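Local atomic coordinates of cellulosomal scaffoldin (Bacteroides cellulosolvens, PDB entry 1TYJ), a protein that probably organises the cellulosome by binding dockerin modules of partner proteins through its type II cohesin module, a beta sandwich. Residues S58-Y63 / D75-N80; Q34-Y39 / Q83-F88; W47-D52 / K112-V117; V18-N23 / K127-E132. All blocks are in the same frame, centred on the assembly; numbering follows the deposited sequence. Where two conformers were deposited one is given.

Contact 1. Residues S58-Y63 / D75-N80. With MOH (methanol), chain G.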
loop_
_atom_site.group_PDB
_atom_site.type_symbol
_atom_site.label_atom_id
_atom_site.label_comp_id
_atom_site.label_asym_id
_atom_site.label_seq_id
_atom_site.Cartn_x
_atom_site.Cartn_y
_atom_site.Cartn_z
ATOM N N SER A 58 -2.334 -11.567 -9.131
ATOM C CA SER A 58 -2.532 -12.145 -7.802
ATOM C C SER A 58 -1.369 -11.851 -6.821
ATOM O O SER A 58 -1.421 -12.263 -5.673
ATOM C CB SER A 58 -2.690 -13.681 -7.934
ATOM O OG SER A 58 -1.545 -14.244 -8.561
ATOM N N THR A 59 -0.337 -11.132 -7.283
ATOM C CA THR A 59 0.894 -10.966 -6.491
ATOM C C THR A 59 0.689 -10.081 -5.266
ATOM O O THR A 59 0.269 -8.932 -5.394
ATOM C CB THR A 59 2.013 -10.370 -7.367
ATOM O OG1 THR A 59 2.226 -11.224 -8.502
ATOM C CG2 THR A 59 3.305 -10.301 -6.543
ATOM N N MET A 60 1.033 -10.587 -4.083
ATOM C CA MET A 60 0.971 -9.763 -2.885
ATOM C C MET A 60 2.209 -8.853 -2.814
ATOM O O MET A 60 3.349 -9.336 -2.979
ATOM C CB MET A 60 0.966 -10.639 -1.631
ATOM C CG MET A 60 0.691 -9.870 -0.357
ATOM S SD MET A 60 -1.002 -9.207 -0.300
ATOM C CE MET A 60 -0.851 -8.096 1.132
ATOM N N PRO A 61 2.010 -7.531 -2.551
ATOM C CA PRO A 61 3.167 -6.675 -2.267
ATOM C C PRO A 61 4.010 -7.101 -1.074
ATOM O O PRO A 61 3.617 -7.962 -0.281
ATOM C CB PRO A 61 2.536 -5.300 -1.971
ATOM C CG PRO A 61 1.180 -5.340 -2.794
ATOM C CD PRO A 61 0.731 -6.781 -2.549
ATOM N N ASP A 62 5.186 -6.502 -0.947
ATOM C CA ASP A 62 6.067 -6.817 0.155
ATOM C C ASP A 62 5.462 -6.357 1.474
ATOM O O ASP A 62 4.699 -5.412 1.525
ATOM C CB ASP A 62 7.441 -6.160 -0.041
ATOM C CG ASP A 62 8.112 -6.593 -1.340
ATOM O OD1 ASP A 62 8.616 -7.730 -1.414
ATOM O OD2 ASP A 62 8.069 -5.812 -2.328
ATOM N N TYR A 63 5.815 -7.055 2.553
ATOM C CA TYR A 63 5.364 -6.668 3.862
ATOM C C TYR A 63 6.190 -5.499 4.447
ATOM O O TYR A 63 7.311 -5.189 3.990
ATOM C CB TYR A 63 5.444 -7.861 4.808
ATOM C CG TYR A 63 4.582 -9.047 4.450
ATOM C CD1 TYR A 63 5.088 -10.342 4.589
ATOM C CD2 TYR A 63 3.243 -8.889 4.012
ATOM C CE1 TYR A 63 4.306 -11.469 4.306
ATOM C CE2 TYR A 63 2.460 -10.015 3.664
ATOM C CZ TYR A 63 2.994 -11.298 3.837
ATOM O OH TYR A 63 2.255 -12.432 3.566
ATOM N N ASP A 75 -3.941 -12.266 3.945
ATOM C CA ASP A 75 -3.607 -11.360 2.840
ATOM C C ASP A 75 -4.672 -11.499 1.741
ATOM O O ASP A 75 -5.288 -12.558 1.587
ATOM C CB ASP A 75 -2.284 -11.784 2.161
ATOM C CG ASP A 75 -1.058 -11.505 2.986
ATOM O OD1 ASP A 75 -1.134 -10.770 3.983
ATOM O OD2 ASP A 75 -0.003 -12.055 2.614
ATOM N N MET A 76 -4.857 -10.431 0.966
ATOM C CA MET A 76 -5.699 -10.415 -0.234
ATOM C C MET A 76 -4.929 -9.629 -1.267
ATOM O O MET A 76 -4.368 -8.599 -0.943
ATOM C CB MET A 76 -7.069 -9.735 0.073
ATOM C CG MET A 76 -7.258 -8.318 -0.479
ATOM S SD MET A 76 -7.588 -8.240 -2.293
ATOM C CE MET A 76 -8.439 -6.671 -2.246
ATOM N N SER A 77 -4.879 -10.122 -2.506
ATOM C CA SER A 77 -4.250 -9.375 -3.617
ATOM C C SER A 77 -4.922 -9.789 -4.906
ATOM O O SER A 77 -4.859 -10.963 -5.291
ATOM C CB SER A 77 -2.707 -9.541 -3.674
ATOM O OG SER A 77 -2.273 -10.913 -3.515
ATOM N N LYS A 78 -5.591 -8.829 -5.531
ATOM C CA LYS A 78 -6.427 -9.102 -6.691
ATOM C C LYS A 78 -6.494 -7.813 -7.512
ATOM O O LYS A 78 -7.388 -6.952 -7.335
ATOM C CB LYS A 78 -7.798 -9.629 -6.237
ATOM C CG LYS A 78 -8.727 -10.201 -7.359
ATOM C CD LYS A 78 -10.090 -10.572 -6.723
ATOM C CE LYS A 78 -10.973 -11.483 -7.558
ATOM N NZ LYS A 78 -10.475 -12.901 -7.788
ATOM N N HIS A 79 -5.504 -7.701 -8.396
ATOM C CA HIS A 79 -5.244 -6.468 -9.175
ATOM C C HIS A 79 -5.961 -6.453 -10.519
ATOM O O HIS A 79 -6.580 -7.436 -10.944
ATOM C CB HIS A 79 -3.740 -6.328 -9.393
ATOM C CG HIS A 79 -2.943 -6.520 -8.129
ATOM N ND1 HIS A 79 -1.868 -7.386 -8.023
ATOM C CD2 HIS A 79 -3.077 -5.929 -6.909
ATOM C CE1 HIS A 79 -1.368 -7.311 -6.793
ATOM N NE2 HIS A 79 -2.105 -6.460 -6.094
ATOM N N ASN A 80 -5.852 -5.305 -11.177
ATOM C CA ASN A 80 -6.142 -5.238 -12.590
ATOM C C ASN A 80 -5.000 -4.495 -13.251
ATOM O O ASN A 80 -5.075 -3.282 -13.484
ATOM C CB ASN A 80 -7.492 -4.587 -12.838
ATOM C CG ASN A 80 -7.896 -4.670 -14.283
ATOM O OD1 ASN A 80 -7.090 -5.002 -15.145
ATOM N ND2 ASN A 80 -9.137 -4.330 -14.567
HETATM C C MOH G . 2.460 -14.355 -4.452
HETATM O O MOH G . 1.509 -13.447 -3.793
#

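Contact 2. Residues Q34-Y39 / Q83-F88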
loop_
_atom_site.group_PDB
_atom_site.type_symbol
_atom_site.label_atom_id
_atom_site.label_comp_id
_atom_site.label_asym_id
_atom_site.label_seq_id
_atom_site.Cartn_x
_atom_site.Cartn_y
_atom_site.Cartn_z
ATOM N N GLN A 34 -7.073 -2.220 3.663
ATOM C CA GLN A 34 -7.209 -2.583 2.246
ATOM C C GLN A 34 -6.953 -1.311 1.449
ATOM O O GLN A 34 -7.480 -0.235 1.807
ATOM C CB GLN A 34 -8.613 -3.125 1.942
ATOM C CG GLN A 34 -8.647 -3.766 0.549
ATOM C CD GLN A 34 -9.966 -4.407 0.222
ATOM O OE1 GLN A 34 -10.522 -5.127 1.024
ATOM N NE2 GLN A 34 -10.449 -4.166 -0.985
ATOM N N PHE A 35 -6.182 -1.439 0.372
ATOM C CA PHE A 35 -5.846 -0.300 -0.503
ATOM C C PHE A 35 -6.240 -0.558 -1.944
ATOM O O PHE A 35 -6.128 -1.704 -2.404
ATOM C CB PHE A 35 -4.337 -0.030 -0.509
ATOM C CG PHE A 35 -3.764 0.391 0.819
ATOM C CD1 PHE A 35 -2.472 -0.017 1.176
ATOM C CD2 PHE A 35 -4.506 1.184 1.732
ATOM C CE1 PHE A 35 -1.913 0.391 2.363
ATOM C CE2 PHE A 35 -3.949 1.573 2.943
ATOM C CZ PHE A 35 -2.655 1.183 3.258
ATOM N N ASN A 36 -6.690 0.501 -2.632
ATOM C CA ASN A 36 -6.839 0.495 -4.077
ATOM C C ASN A 36 -5.908 1.599 -4.584
ATOM O O ASN A 36 -6.076 2.777 -4.217
ATOM C CB ASN A 36 -8.289 0.807 -4.468
ATOM C CG ASN A 36 -8.542 0.512 -5.930
ATOM O OD1 ASN A 36 -8.603 1.429 -6.779
ATOM N ND2 ASN A 36 -8.602 -0.767 -6.252
ATOM N N ILE A 37 -4.913 1.215 -5.388
ATOM C CA ILE A 37 -3.828 2.134 -5.831
ATOM C C ILE A 37 -3.717 2.152 -7.336
ATOM O O ILE A 37 -3.713 1.106 -7.988
ATOM C CB ILE A 37 -2.469 1.729 -5.201
ATOM C CG1 ILE A 37 -2.556 1.813 -3.679
ATOM C CG2 ILE A 37 -1.298 2.553 -5.802
ATOM C CD1 ILE A 37 -1.270 1.329 -2.941
ATOM N N LYS A 38 -3.654 3.350 -7.911
ATOM C CA LYS A 38 -3.565 3.462 -9.368
ATOM C C LYS A 38 -2.154 3.894 -9.725
ATOM O O LYS A 38 -1.532 4.679 -9.010
ATOM C CB LYS A 38 -4.621 4.477 -9.844
ATOM C CG LYS A 38 -4.583 4.834 -11.298
ATOM C CD LYS A 38 -5.660 4.082 -12.033
ATOM C CE LYS A 38 -5.393 4.049 -13.520
ATOM N NZ LYS A 38 -4.064 3.497 -13.882
ATOM N N TYR A 39 -1.619 3.359 -10.814
ATOM C CA TYR A 39 -0.326 3.806 -11.301
ATOM C C TYR A 39 -0.401 3.902 -12.813
ATOM O O TYR A 39 -1.355 3.411 -13.436
ATOM C CB TYR A 39 0.808 2.836 -10.845
ATOM C CG TYR A 39 0.653 1.435 -11.453
ATOM C CD1 TYR A 39 1.351 1.094 -12.613
ATOM C CD2 TYR A 39 -0.201 0.461 -10.861
ATOM C CE1 TYR A 39 1.195 -0.158 -13.222
ATOM C CE2 TYR A 39 -0.390 -0.752 -11.455
ATOM C CZ TYR A 39 0.332 -1.076 -12.619
ATOM O OH TYR A 39 0.166 -2.296 -13.206
ATOM N N GLN A 83 -5.246 -2.212 -16.264
ATOM C CA GLN A 83 -5.850 -0.883 -16.040
ATOM C C GLN A 83 -5.040 -0.075 -15.029
ATOM O O GLN A 83 -5.456 1.008 -14.603
ATOM C CB GLN A 83 -7.296 -1.028 -15.571
ATOM C CG GLN A 83 -8.168 -1.677 -16.652
ATOM C CD GLN A 83 -9.645 -1.751 -16.305
ATOM O OE1 GLN A 83 -10.094 -1.221 -15.275
ATOM N NE2 GLN A 83 -10.425 -2.411 -17.175
ATOM N N GLY A 84 -3.872 -0.601 -14.680
ATOM C CA GLY A 84 -2.972 0.043 -13.735
ATOM C C GLY A 84 -3.595 0.160 -12.363
ATOM O O GLY A 84 -3.451 1.210 -11.692
ATOM N N VAL A 85 -4.263 -0.913 -11.916
ATOM C CA VAL A 85 -4.872 -0.911 -10.582
ATOM C C VAL A 85 -4.299 -2.028 -9.701
ATOM O O VAL A 85 -4.286 -3.176 -10.112
ATOM C CB VAL A 85 -6.390 -1.056 -10.672
ATOM C CG1 VAL A 85 -7.014 -1.143 -9.263
ATOM C CG2 VAL A 85 -6.967 0.135 -11.453
ATOM N N LEU A 86 -3.788 -1.640 -8.530
ATOM C CA LEU A 86 -3.414 -2.610 -7.506
ATOM C C LEU A 86 -4.498 -2.608 -6.444
ATOM O O LEU A 86 -4.920 -1.558 -6.003
ATOM C CB LEU A 86 -2.094 -2.217 -6.856
ATOM C CG LEU A 86 -0.893 -2.167 -7.811
ATOM C CD1 LEU A 86 0.283 -1.492 -7.122
ATOM C CD2 LEU A 86 -0.534 -3.568 -8.305
ATOM N N ASN A 87 -4.905 -3.781 -5.960
ATOM C CA ASN A 87 -5.906 -3.827 -4.881
ATOM C C ASN A 87 -5.449 -4.960 -3.966
ATOM O O ASN A 87 -5.335 -6.120 -4.422
ATOM C CB ASN A 87 -7.291 -4.155 -5.420
ATOM C CG ASN A 87 -8.389 -4.106 -4.336
ATOM O OD1 ASN A 87 -8.332 -3.336 -3.397
ATOM N ND2 ASN A 87 -9.390 -4.916 -4.491
ATOM N N PHE A 88 -5.143 -4.623 -2.715
ATOM C CA PHE A 88 -4.635 -5.647 -1.813
ATOM C C PHE A 88 -4.863 -5.226 -0.383
ATOM O O PHE A 88 -5.175 -4.060 -0.086
ATOM C CB PHE A 88 -3.114 -5.873 -2.062
ATOM C CG PHE A 88 -2.270 -4.605 -1.894
ATOM C CD1 PHE A 88 -1.606 -4.350 -0.667
ATOM C CD2 PHE A 88 -2.143 -3.682 -2.948
ATOM C CE1 PHE A 88 -0.826 -3.202 -0.494
ATOM C CE2 PHE A 88 -1.391 -2.513 -2.780
ATOM C CZ PHE A 88 -0.721 -2.269 -1.566
HETATM O O HOH W 1 -11.802 -4.686 -3.195
#

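Contact 3. Residues W47-D52 / K112-V117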
loop_
_atom_site.group_PDB
_atom_site.type_symbol
_atom_site.label_atom_id
_atom_site.label_comp_id
_atom_site.label_asym_id
_atom_site.label_seq_id
_atom_site.Cartn_x
_atom_site.Cartn_y
_atom_site.Cartn_z
ATOM N N TRP A 47 6.733 -4.827 -9.554
ATOM C CA TRP A 47 7.825 -5.799 -9.625
ATOM C C TRP A 47 7.969 -6.534 -8.329
ATOM O O TRP A 47 8.115 -5.923 -7.274
ATOM C CB TRP A 47 9.138 -5.071 -9.959
ATOM C CG TRP A 47 10.163 -6.054 -10.466
ATOM C CD1 TRP A 47 11.163 -6.633 -9.756
ATOM C CD2 TRP A 47 10.229 -6.565 -11.782
ATOM N NE1 TRP A 47 11.871 -7.480 -10.573
ATOM C CE2 TRP A 47 11.320 -7.457 -11.828
ATOM C CE3 TRP A 47 9.484 -6.335 -12.943
ATOM C CZ2 TRP A 47 11.676 -8.151 -12.995
ATOM C CZ3 TRP A 47 9.825 -7.035 -14.114
ATOM C CH2 TRP A 47 10.925 -7.928 -14.124
ATOM N N ASP A 48 7.919 -7.862 -8.431
ATOM C CA ASP A 48 8.103 -8.734 -7.276
ATOM C C ASP A 48 9.594 -8.927 -7.037
ATOM O O ASP A 48 10.280 -9.577 -7.835
ATOM C CB ASP A 48 7.412 -10.061 -7.571
ATOM C CG ASP A 48 7.567 -11.074 -6.454
ATOM O OD1 ASP A 48 6.746 -12.011 -6.463
ATOM O OD2 ASP A 48 8.485 -10.953 -5.604
ATOM N N THR A 49 10.089 -8.352 -5.943
ATOM C CA THR A 49 11.537 -8.335 -5.676
ATOM C C THR A 49 12.036 -9.646 -5.079
ATOM O O THR A 49 13.248 -9.916 -5.088
ATOM C CB THR A 49 11.938 -7.175 -4.729
ATOM O OG1 THR A 49 11.072 -7.199 -3.591
ATOM C CG2 THR A 49 11.814 -5.830 -5.466
ATOM N N ILE A 50 11.126 -10.457 -4.561
ATOM C CA ILE A 50 11.573 -11.752 -4.004
ATOM C C ILE A 50 11.779 -12.758 -5.141
ATOM O O ILE A 50 12.842 -13.398 -5.245
ATOM C CB ILE A 50 10.619 -12.301 -2.930
ATOM C CG1 ILE A 50 10.582 -11.345 -1.733
ATOM C CG2 ILE A 50 11.111 -13.683 -2.460
ATOM C CD1 ILE A 50 9.661 -11.791 -0.598
ATOM N N ALA A 51 10.760 -12.881 -5.987
ATOM C CA ALA A 51 10.816 -13.685 -7.203
ATOM C C ALA A 51 11.646 -13.072 -8.330
ATOM O O ALA A 51 12.056 -13.786 -9.265
ATOM C CB ALA A 51 9.414 -13.966 -7.697
ATOM N N ASP A 52 11.864 -11.753 -8.275
ATOM C CA ASP A 52 12.523 -11.006 -9.368
ATOM C C ASP A 52 11.781 -11.149 -10.696
ATOM O O ASP A 52 12.353 -11.562 -11.727
ATOM C CB ASP A 52 14.008 -11.395 -9.517
ATOM C CG ASP A 52 14.804 -10.362 -10.271
ATOM O OD1 ASP A 52 14.336 -9.235 -10.448
ATOM O OD2 ASP A 52 15.933 -10.654 -10.692
ATOM N N LYS A 112 5.026 -2.554 1.033
ATOM C CA LYS A 112 5.874 -1.847 0.077
ATOM C C LYS A 112 5.578 -2.358 -1.308
ATOM O O LYS A 112 5.430 -3.551 -1.510
ATOM C CB LYS A 112 7.356 -2.046 0.346
ATOM C CG LYS A 112 7.756 -1.869 1.820
ATOM C CD LYS A 112 9.212 -2.162 2.010
ATOM C CE LYS A 112 9.535 -2.096 3.481
ATOM N NZ LYS A 112 10.954 -2.506 3.741
ATOM N N VAL A 113 5.561 -1.449 -2.272
ATOM C CA VAL A 113 5.348 -1.838 -3.657
ATOM C C VAL A 113 6.502 -1.291 -4.462
ATOM O O VAL A 113 6.755 -0.085 -4.470
ATOM C CB VAL A 113 4.051 -1.254 -4.211
ATOM C CG1 VAL A 113 3.860 -1.597 -5.693
ATOM C CG2 VAL A 113 2.853 -1.728 -3.419
ATOM N N THR A 114 7.234 -2.184 -5.112
ATOM C CA THR A 114 8.322 -1.784 -6.003
ATOM C C THR A 114 7.800 -1.804 -7.429
ATOM O O THR A 114 7.030 -2.708 -7.815
ATOM C CB THR A 114 9.517 -2.776 -5.857
ATOM O OG1 THR A 114 9.978 -2.764 -4.495
ATOM C CG2 THR A 114 10.701 -2.427 -6.771
ATOM N N PHE A 115 8.244 -0.809 -8.213
ATOM C CA PHE A 115 7.946 -0.698 -9.632
ATOM C C PHE A 115 9.252 -0.673 -10.423
ATOM O O PHE A 115 10.238 -0.071 -9.969
ATOM C CB PHE A 115 7.238 0.626 -9.919
ATOM C CG PHE A 115 5.933 0.806 -9.205
ATOM C CD1 PHE A 115 5.875 1.394 -7.941
ATOM C CD2 PHE A 115 4.732 0.457 -9.834
ATOM C CE1 PHE A 115 4.625 1.595 -7.292
ATOM C CE2 PHE A 115 3.512 0.645 -9.192
ATOM C CZ PHE A 115 3.462 1.226 -7.934
ATOM N N LYS A 116 9.274 -1.350 -11.569
ATOM C CA LYS A 116 10.369 -1.193 -12.519
ATOM C C LYS A 116 9.962 -0.087 -13.477
ATOM O O LYS A 116 8.824 -0.038 -13.955
ATOM C CB LYS A 116 10.693 -2.512 -13.259
ATOM C CG LYS A 116 11.735 -2.356 -14.382
ATOM C CD LYS A 116 11.887 -3.615 -15.239
ATOM C CE LYS A 116 12.646 -4.701 -14.507
ATOM N NZ LYS A 116 13.002 -5.836 -15.449
ATOM N N VAL A 117 10.900 0.809 -13.747
ATOM C CA VAL A 117 10.656 1.887 -14.712
ATOM C C VAL A 117 10.851 1.338 -16.119
ATOM O O VAL A 117 11.936 0.839 -16.444
ATOM C CB VAL A 117 11.614 3.063 -14.455
ATOM C CG1 VAL A 117 11.389 4.143 -15.503
ATOM C CG2 VAL A 117 11.436 3.567 -13.001
HETATM O O HOH W 2 6.789 -5.094 -4.896
#

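Contact 4. Residues V18-N23 / K127-E132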
loop_
_atom_site.group_PDB
_atom_site.type_symbol
_atom_site.label_atom_id
_atom_site.label_comp_id
_atom_site.label_asym_id
_atom_site.label_seq_id
_atom_site.Cartn_x
_atom_site.Cartn_y
_atom_site.Cartn_z
ATOM N N VAL A 18 11.968 1.387 -8.209
ATOM C CA VAL A 18 11.665 2.410 -7.219
ATOM C C VAL A 18 10.578 1.845 -6.317
ATOM O O VAL A 18 9.639 1.214 -6.812
ATOM C CB VAL A 18 11.201 3.751 -7.928
ATOM C CG1 VAL A 18 10.118 3.527 -9.021
ATOM C CG2 VAL A 18 10.747 4.786 -6.875
ATOM N N THR A 19 10.749 2.029 -5.005
ATOM C CA THR A 19 9.828 1.433 -4.037
ATOM C C THR A 19 9.005 2.483 -3.289
ATOM O O THR A 19 9.565 3.465 -2.771
ATOM C CB THR A 19 10.609 0.533 -3.085
ATOM O OG1 THR A 19 11.256 -0.486 -3.859
ATOM C CG2 THR A 19 9.708 -0.118 -2.011
ATOM N N LEU A 20 7.687 2.280 -3.280
ATOM C CA LEU A 20 6.771 3.038 -2.442
ATOM C C LEU A 20 6.589 2.263 -1.132
ATOM O O LEU A 20 6.005 1.171 -1.129
ATOM C CB LEU A 20 5.418 3.130 -3.153
ATOM C CG LEU A 20 4.355 4.037 -2.491
ATOM C CD1 LEU A 20 4.798 5.516 -2.611
ATOM C CD2 LEU A 20 2.966 3.844 -3.114
ATOM N N THR A 21 7.083 2.815 -0.026
ATOM C CA THR A 21 6.812 2.236 1.275
ATOM C C THR A 21 5.554 2.930 1.809
ATOM O O THR A 21 5.449 4.182 1.770
ATOM C CB THR A 21 7.996 2.451 2.205
ATOM O OG1 THR A 21 9.135 1.709 1.726
ATOM C CG2 THR A 21 7.653 1.975 3.627
ATOM N N ILE A 22 4.580 2.125 2.255
ATOM C CA ILE A 22 3.275 2.671 2.684
ATOM C C ILE A 22 3.187 2.497 4.176
ATOM O O ILE A 22 3.329 1.372 4.685
ATOM C CB ILE A 22 2.095 1.956 2.021
ATOM C CG1 ILE A 22 2.199 2.021 0.475
ATOM C CG2 ILE A 22 0.747 2.536 2.549
ATOM C CD1 ILE A 22 1.258 1.062 -0.249
ATOM N N ASN A 23 3.011 3.625 4.864
ATOM C CA ASN A 23 2.944 3.679 6.334
ATOM C C ASN A 23 1.556 4.069 6.830
ATOM O O ASN A 23 0.779 4.716 6.114
ATOM C CB ASN A 23 3.971 4.719 6.851
ATOM C CG ASN A 23 5.382 4.441 6.314
ATOM O OD1 ASN A 23 5.890 3.358 6.480
ATOM N ND2 ASN A 23 5.989 5.428 5.621
ATOM N N LYS A 127 3.484 11.387 -10.772
ATOM C CA LYS A 127 3.093 10.850 -9.466
ATOM C C LYS A 127 3.475 9.365 -9.466
ATOM O O LYS A 127 3.168 8.639 -10.414
ATOM C CB LYS A 127 1.587 11.027 -9.266
ATOM C CG LYS A 127 1.167 12.477 -9.025
ATOM C CD LYS A 127 -0.371 12.535 -9.137
ATOM C CE LYS A 127 -0.926 13.923 -8.822
ATOM N NZ LYS A 127 -2.433 13.878 -8.848
ATOM N N LEU A 128 4.126 8.894 -8.416
ATOM C CA LEU A 128 4.482 7.458 -8.450
ATOM C C LEU A 128 3.220 6.573 -8.455
ATOM O O LEU A 128 3.145 5.541 -9.169
ATOM C CB LEU A 128 5.371 7.107 -7.265
ATOM C CG LEU A 128 5.826 5.635 -7.211
ATOM C CD1 LEU A 128 6.512 5.223 -8.533
ATOM C CD2 LEU A 128 6.782 5.415 -6.025
ATOM N N ALA A 129 2.243 6.964 -7.651
ATOM C CA ALA A 129 0.957 6.268 -7.595
ATOM C C ALA A 129 -0.037 7.174 -6.907
ATOM O O ALA A 129 0.356 8.179 -6.305
ATOM C CB ALA A 129 1.104 4.941 -6.823
ATOM N N THR A 130 -1.308 6.797 -6.981
ATOM C CA THR A 130 -2.360 7.478 -6.251
ATOM C C THR A 130 -3.254 6.471 -5.503
ATOM O O THR A 130 -3.540 5.395 -6.027
ATOM C CB THR A 130 -3.236 8.322 -7.241
ATOM O OG1 THR A 130 -3.879 7.468 -8.178
ATOM C CG2 THR A 130 -2.385 9.358 -7.993
ATOM N N PHE A 131 -3.693 6.814 -4.291
ATOM C CA PHE A 131 -4.726 6.021 -3.651
ATOM C C PHE A 131 -6.078 6.555 -4.165
ATOM O O PHE A 131 -6.369 7.754 -4.019
ATOM C CB PHE A 131 -4.663 6.226 -2.138
ATOM C CG PHE A 131 -3.425 5.655 -1.488
ATOM C CD1 PHE A 131 -2.298 6.449 -1.298
ATOM C CD2 PHE A 131 -3.424 4.352 -0.987
ATOM C CE1 PHE A 131 -1.131 5.934 -0.648
ATOM C CE2 PHE A 131 -2.281 3.812 -0.327
ATOM C CZ PHE A 131 -1.129 4.605 -0.163
ATOM N N GLU A 132 -6.910 5.700 -4.749
ATOM C CA GLU A 132 -8.189 6.183 -5.297
ATOM C C GLU A 132 -9.242 5.108 -5.175
ATOM O O GLU A 132 -8.945 3.941 -5.399
ATOM C CB GLU A 132 -8.036 6.482 -6.784
ATOM C CG GLU A 132 -7.260 7.707 -7.164
ATOM C CD GLU A 132 -7.282 7.927 -8.681
ATOM O OE1 GLU A 132 -8.383 7.776 -9.287
ATOM O OE2 GLU A 132 -6.203 8.236 -9.255
#

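Contact 1. Residues S58-Y63 / D75-N80
S77 OG donates a 2.7 Å hydrogen bond to S58 O. The hydroxyl sits above the carbonyl plane, 53° out of it. A chi1 of 46° turns OG between the backbone N and the carbonyl carbon of S77, toward the loop. Next along, M60 N donates at 2.9 Å to the O of a methanol, probably from the crystallisation liquor. The M60 side chain runs across that of D75. Its SD lies 3.5 Å from M76 O, and its CE rests against the D75 carboxylate. At the far end, Y63 OH points at D75 OD2; the modelled separation of these two atoms, 2.5 Å, is very short. The other oxygen of D75, OD1, forms a salt bridge with R90, whose guanidinium also makes a cation-pi contact with the Y63 ring. The contact lies at the surface, along one edge of the cohesin sandwich. The 73-77 strand pairs with strand 85-92 in one sheet, while D62 bonds to K112 of the other. Between them P61 packs on F88 and V113.

Contact 2. Residues Q34-Y39 / Q83-F88
Strands 34-38 and 85-88 are antiparallel neighbours in one sheet of the cohesin sandwich, with F35-F88 and I37-L86 as hydrogen-bonded pairs. Related cohesins bind dockerin on the sheet containing the corresponding strands. F35 N to F88 O and I37 N to L86 O are both 2.8 Å, and each is answered by a return bond. F35, I37, L86 and F88 face the sandwich interior. The edge of the F35 ring meets the face of F88 in an offset edge-to-face pair, planes at 88°. I37 CD1 reaches the F88 ring, 3.8 Å from its CE2. N36, K38, V85 and N87 line the other face. There N87 OD1 takes a weak bond from Q34 NE2, and a water accepts from N87 ND2 at 2.7 Å. At the turn, G84 and V85 both face N80 in a G1 beta bulge. G84 CA lies over the Y39 ring, 3.9 Å from its centroid. In one conformer K38 bends at chi2 (101°) and chi4, which brings NZ back to the turn: 2.9 Å from Q83 O, 3.2 Å from G84 O and 2.7 Å from Y39 O. Y39 N also bonds to G84 O, from the opposite face of that carbonyl. In that conformer one ammonium would tie three carbonyls together. The pairing is thus apolar on its inner face and mostly polar, apart from V85, on its outer one.

Contact 3. Residues W47-D52 / K112-V117
W47 N donates to T114 O at 2.8 Å, while water 2 bridges the next step by donating to W47 O and accepting from T114 N. Here strand 44-48 ends beside strand 108-117 in one sheet of the cohesin sandwich. The chain then turns away into the loop 49-52, probably the start of the flap that interrupts this strand in type II cohesins. K116 runs along W47 in the same direction. K116 bends at chi3 (-74°), and its end lies over one face of the indole. CE is 3.6 Å from the centroid of the W47 six-membered ring, a CH-pi contact 10° off the normal. NZ is 3.8 Å from the same centroid, a cation-pi contact. The methyl CG2 of T49 packs on T114, whose OG1 bonds to T19. The turn is held by D48: its OD2 accepts from I50 N, an Asx turn, and from A51 N. The carboxylate of D52 folds back toward the tryptophan, probably helping to fix the rotation of the indole. There W47 NE1 donates in the ring plane at 3.0 Å to D52 OD1, which accepts through its anti lone pair.

Contact 4. Residues V18-N23 / K127-E132
L128 packs on V18 and L20 where strand 17-25 of one sheet faces the 126-131 strand of the other. This is the interior of the cohesin beta sandwich. The leucine has CG anti to its N (chi1 -179°), which sends its two methyls across to the facing strand. CD1 lies 4.0 Å from V18 CG1, and CD2 lies 3.9 Å from L20 CB. L128 passes alongside both, running against them. Toward the other end the two backbones draw apart, from 7.8 Å between the CA atoms of L20 and L128 to 10.7 Å between those of I22 and F131. The F131 ring spans the wider gap: its CZ meets I22 CG2 edge-on at 3.9 Å, and F35 packs edge-to-face with the same ring. The outer side is polar. T130 points away, and in one conformer its OG1 donates to E132 OE2 at 2.7 Å. Across the sandwich the join is made by apolar carbon alone, so it depends on shape and burial rather than directed bonds.

Contacts 2 and 4 are about 10 Å apart between centres and share a sheet: K38 N lies 2.8 Å from T130 O, a probable hydrogen bond. Contact 1 extends that sheet beyond contact 2, with N80 N 2.8 Å from V85 O. It also reaches the second sheet at contact 3, about 12 Å away between centres, where D62 O lies 2.9 Å from K112 N. Contacts 3 and 4 meet through T114 OG1 and T19 OG1, 2.7 Å apart. Across the interior, L86 and F88 of contact 2 pack on V113 of contact 3. Together the four contacts tie both sheets of the dockerin-binding module.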